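Local coordinates for lactate racemase (Thermoanaerobacterium thermosaccharolyticum, PDB 2YJG), which interconverts the D- and L-isomers of lactate with the help of a nickel-pincer nucleotide cofactor, at residues A2-P7 with I412-D417. Sequence-based numbering, arbitrary orientation.
Sequences ANIEIP and INVIPD
Ile4 and Val414 meet tip to tip, CD1 of Ile4 lying 3.8 Å from CG1 of Val414, at one end of a row of apolar contacts between strand 3-8 and segment 412-417. With CG1 between the backbone N and the carbonyl carbon (chi1 66°), the extended end of Ile4 carries CD1 to the valine. Val414 answers with the branch anti to its backbone N (chi1 -178°). CD1 of Ile6 also approaches CG1 of Val414, more loosely at 4.3 Å. CD1 of Ile6 lies closer to Pro416, 3.6 Å from its CA, the two side chains crossing at about a right angle.

Toward Pro7 the contact turns from methyl against methyl to ring against backbone oxygen. CD of Pro7 stands 3.3 Å from O of Pro416, an oxygen that accepts a hydrogen bond from Ser283 OG, while CB of Pro416 lies 3.8 Å from O of Glu5.

Backbone hydrogen bonds of Ile4 and Ile6 go to Phe15 and Leu13, pairing strand 3-8 with strand 11-16 in an antiparallel hairpin. Strand 412-415 belongs instead to the parallel sheet, between strands 22-25 and 279-283. Away from the cofactor site, van der Waals packing of side chains on each other and on backbone atoms therefore brings the N-terminal hairpin against a strand close to the C-terminus. The association between the two segments rests on apolar burial and shape fit, while the directional backbone bonds described here stay within each sheet.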
ATOM      1  N   ALA A   2     -50.499  -3.277   2.393  1.00 16.59           N
ATOM      2  CA  ALA A   2     -49.263  -2.814   3.026  1.00 18.81           C
ATOM      3  C   ALA A   2     -48.403  -2.112   1.952  1.00 19.51           C
ATOM      4  O   ALA A   2     -48.429  -2.559   0.799  1.00 19.78           O
ATOM      5  CB  ALA A   2     -48.536  -3.996   3.635  1.00 18.57           C
ATOM      6  N   ASN A   3     -47.732  -0.996   2.305  1.00 20.84           N
ATOM      7  CA  ASN A   3     -46.768  -0.397   1.389  1.00 23.52           C
ATOM      8  C   ASN A   3     -45.418  -1.010   1.733  1.00 23.00           C
ATOM      9  O   ASN A   3     -44.842  -0.741   2.785  1.00 24.49           O
ATOM     10  CB  ASN A   3     -46.751   1.132   1.474  1.00 25.32           C
ATOM     11  CG  ASN A   3     -48.075   1.758   1.069  1.00 29.57           C
ATOM     12  OD1 ASN A   3     -48.653   1.454   0.012  1.00 36.45           O
ATOM     13  ND2 ASN A   3     -48.565   2.649   1.916  1.00 33.32           N
ATOM     14  N   ILE A   4     -44.969  -1.928   0.894  1.00 23.89           N
ATOM     15  CA  ILE A   4     -43.759  -2.693   1.201  1.00 24.84           C
ATOM     16  C   ILE A   4     -42.564  -2.076   0.438  1.00 24.24           C
ATOM     17  O   ILE A   4     -42.724  -1.673  -0.690  1.00 26.38           O
ATOM     18  CB  ILE A   4     -43.960  -4.241   0.878  1.00 25.69           C
ATOM     19  CG1 ILE A   4     -44.136  -4.475  -0.607  1.00 28.74           C
ATOM     20  CG2 ILE A   4     -45.205  -4.820   1.608  1.00 25.62           C
ATOM     21  CD1 ILE A   4     -43.987  -5.931  -1.077  1.00 32.95           C
ATOM     22  N   GLU A   5     -41.432  -1.883   1.110  1.00 22.94           N
ATOM     23  CA  GLU A   5     -40.224  -1.405   0.480  1.00 22.87           C
ATOM     24  C   GLU A   5     -39.282  -2.608   0.311  1.00 21.51           C
ATOM     25  O   GLU A   5     -38.970  -3.297   1.283  1.00 19.95           O
ATOM     26  CB  GLU A   5     -39.527  -0.331   1.277  1.00 23.84           C
ATOM     27  CG  GLU A   5     -40.198   1.044   1.277  1.00 28.50           C
ATOM     28  CD  GLU A   5     -39.233   2.170   1.700  1.00 36.75           C
ATOM     29  OE1 GLU A   5     -38.128   1.875   2.227  1.00 40.44           O
ATOM     30  OE2 GLU A   5     -39.580   3.354   1.480  1.00 42.64           O
ATOM     31  N   ILE A   6     -38.893  -2.838  -0.938  1.00 20.04           N
ATOM     32  CA  ILE A   6     -38.056  -3.993  -1.388  1.00 20.59           C
ATOM     33  C   ILE A   6     -36.745  -3.447  -1.984  1.00 19.97           C
ATOM     34  O   ILE A   6     -36.781  -2.695  -2.961  1.00 22.70           O
ATOM     35  CB  ILE A   6     -38.843  -4.758  -2.454  1.00 20.20           C
ATOM     36  CG1 ILE A   6     -40.180  -5.244  -1.837  1.00 21.57           C
ATOM     37  CG2 ILE A   6     -38.098  -5.914  -3.083  1.00 19.76           C
ATOM     38  CD1 ILE A   6     -40.060  -6.313  -0.833  1.00 18.28           C
ATOM     39  N   PRO A   7     -35.619  -3.753  -1.369  1.00 18.52           N
ATOM     40  CA  PRO A   7     -34.275  -3.355  -1.742  1.00 18.47           C
ATOM     41  C   PRO A   7     -34.011  -3.809  -3.154  1.00 17.09           C
ATOM     42  O   PRO A   7     -34.408  -4.902  -3.527  1.00 15.00           O
ATOM     43  CB  PRO A   7     -33.414  -4.129  -0.780  1.00 20.59           C
ATOM     44  CG  PRO A   7     -34.301  -4.514   0.300  1.00 19.96           C
ATOM     45  CD  PRO A   7     -35.646  -4.471  -0.094  1.00 18.38           C
ATOM     46  N   ILE A 412     -49.666 -14.560   0.156  1.00 24.20           N
ATOM     47  CA  ILE A 412     -48.339 -14.319  -0.346  1.00 21.91           C
ATOM     48  C   ILE A 412     -47.459 -14.091   0.824  1.00 20.36           C
ATOM     49  O   ILE A 412     -47.778 -13.282   1.725  1.00 18.02           O
ATOM     50  CB  ILE A 412     -48.276 -13.009  -1.196  1.00 21.90           C
ATOM     51  CG1 ILE A 412     -49.223 -13.062  -2.383  1.00 22.81           C
ATOM     52  CG2 ILE A 412     -46.845 -12.699  -1.699  1.00 22.60           C
ATOM     53  CD1 ILE A 412     -49.512 -11.661  -2.975  1.00 20.89           C
ATOM     54  N   ASN A 413     -46.317 -14.756   0.824  1.00 17.88           N
ATOM     55  CA  ASN A 413     -45.313 -14.477   1.802  1.00 16.58           C
ATOM     56  C   ASN A 413     -44.425 -13.354   1.280  1.00 17.57           C
ATOM     57  O   ASN A 413     -43.929 -13.460   0.176  1.00 18.82           O
ATOM     58  CB  ASN A 413     -44.463 -15.731   2.094  1.00 15.98           C
ATOM     59  CG  ASN A 413     -45.043 -16.655   3.174  1.00 17.92           C
ATOM     60  OD1 ASN A 413     -44.763 -17.875   3.187  1.00 16.90           O
ATOM     61  ND2 ASN A 413     -45.765 -16.088   4.115  1.00 12.94           N
ATOM     62  N   VAL A 414     -44.149 -12.319   2.077  1.00 16.75           N
ATOM     63  CA  VAL A 414     -43.230 -11.222   1.681  1.00 15.70           C
ATOM     64  C   VAL A 414     -41.999 -11.244   2.523  1.00 15.39           C
ATOM     65  O   VAL A 414     -42.068 -11.118   3.745  1.00 16.54           O
ATOM     66  CB  VAL A 414     -43.910  -9.805   1.791  1.00 16.15           C
ATOM     67  CG1 VAL A 414     -42.924  -8.682   1.326  1.00 17.09           C
ATOM     68  CG2 VAL A 414     -45.207  -9.781   0.942  1.00 16.31           C
ATOM     69  N   ILE A 415     -40.838 -11.424   1.894  1.00 14.19           N
ATOM     70  CA  ILE A 415     -39.591 -11.473   2.610  1.00 12.41           C
ATOM     71  C   ILE A 415     -38.765 -10.336   2.005  1.00 14.00           C
ATOM     72  O   ILE A 415     -38.083 -10.550   0.991  1.00 11.00           O
ATOM     73  CB  ILE A 415     -38.845 -12.784   2.362  1.00 14.10           C
ATOM     74  CG1 ILE A 415     -39.792 -14.004   2.541  1.00 14.76           C
ATOM     75  CG2 ILE A 415     -37.605 -12.842   3.274  1.00 13.68           C
ATOM     76  CD1 ILE A 415     -39.089 -15.386   2.446  1.00 15.30           C
ATOM     77  N   PRO A 416     -38.832  -9.133   2.600  1.00 15.33           N
ATOM     78  CA  PRO A 416     -38.268  -7.998   1.858  1.00 17.15           C
ATOM     79  C   PRO A 416     -36.770  -8.084   1.551  1.00 17.59           C
ATOM     80  O   PRO A 416     -36.353  -7.634   0.488  1.00 19.78           O
ATOM     81  CB  PRO A 416     -38.587  -6.768   2.715  1.00 17.48           C
ATOM     82  CG  PRO A 416     -39.585  -7.271   3.822  1.00 18.53           C
ATOM     83  CD  PRO A 416     -39.536  -8.750   3.848  1.00 15.28           C
ATOM     84  N   ASP A 417     -35.987  -8.676   2.441  1.00 19.30           N
ATOM     85  CA  ASP A 417     -34.578  -8.949   2.193  1.00 19.14           C
ATOM     86  C   ASP A 417     -34.262 -10.457   2.316  1.00 19.25           C
ATOM     87  O   ASP A 417     -34.102 -11.018   3.418  1.00 18.78           O
ATOM     88  CB  ASP A 417     -33.732  -8.138   3.129  1.00 18.89           C
ATOM     89  CG  ASP A 417     -32.208  -8.309   2.876  1.00 22.98           C
ATOM     90  OD1 ASP A 417     -31.782  -9.321   2.264  1.00 22.20           O
ATOM     91  OD2 ASP A 417     -31.446  -7.416   3.302  1.00 23.81           O
TER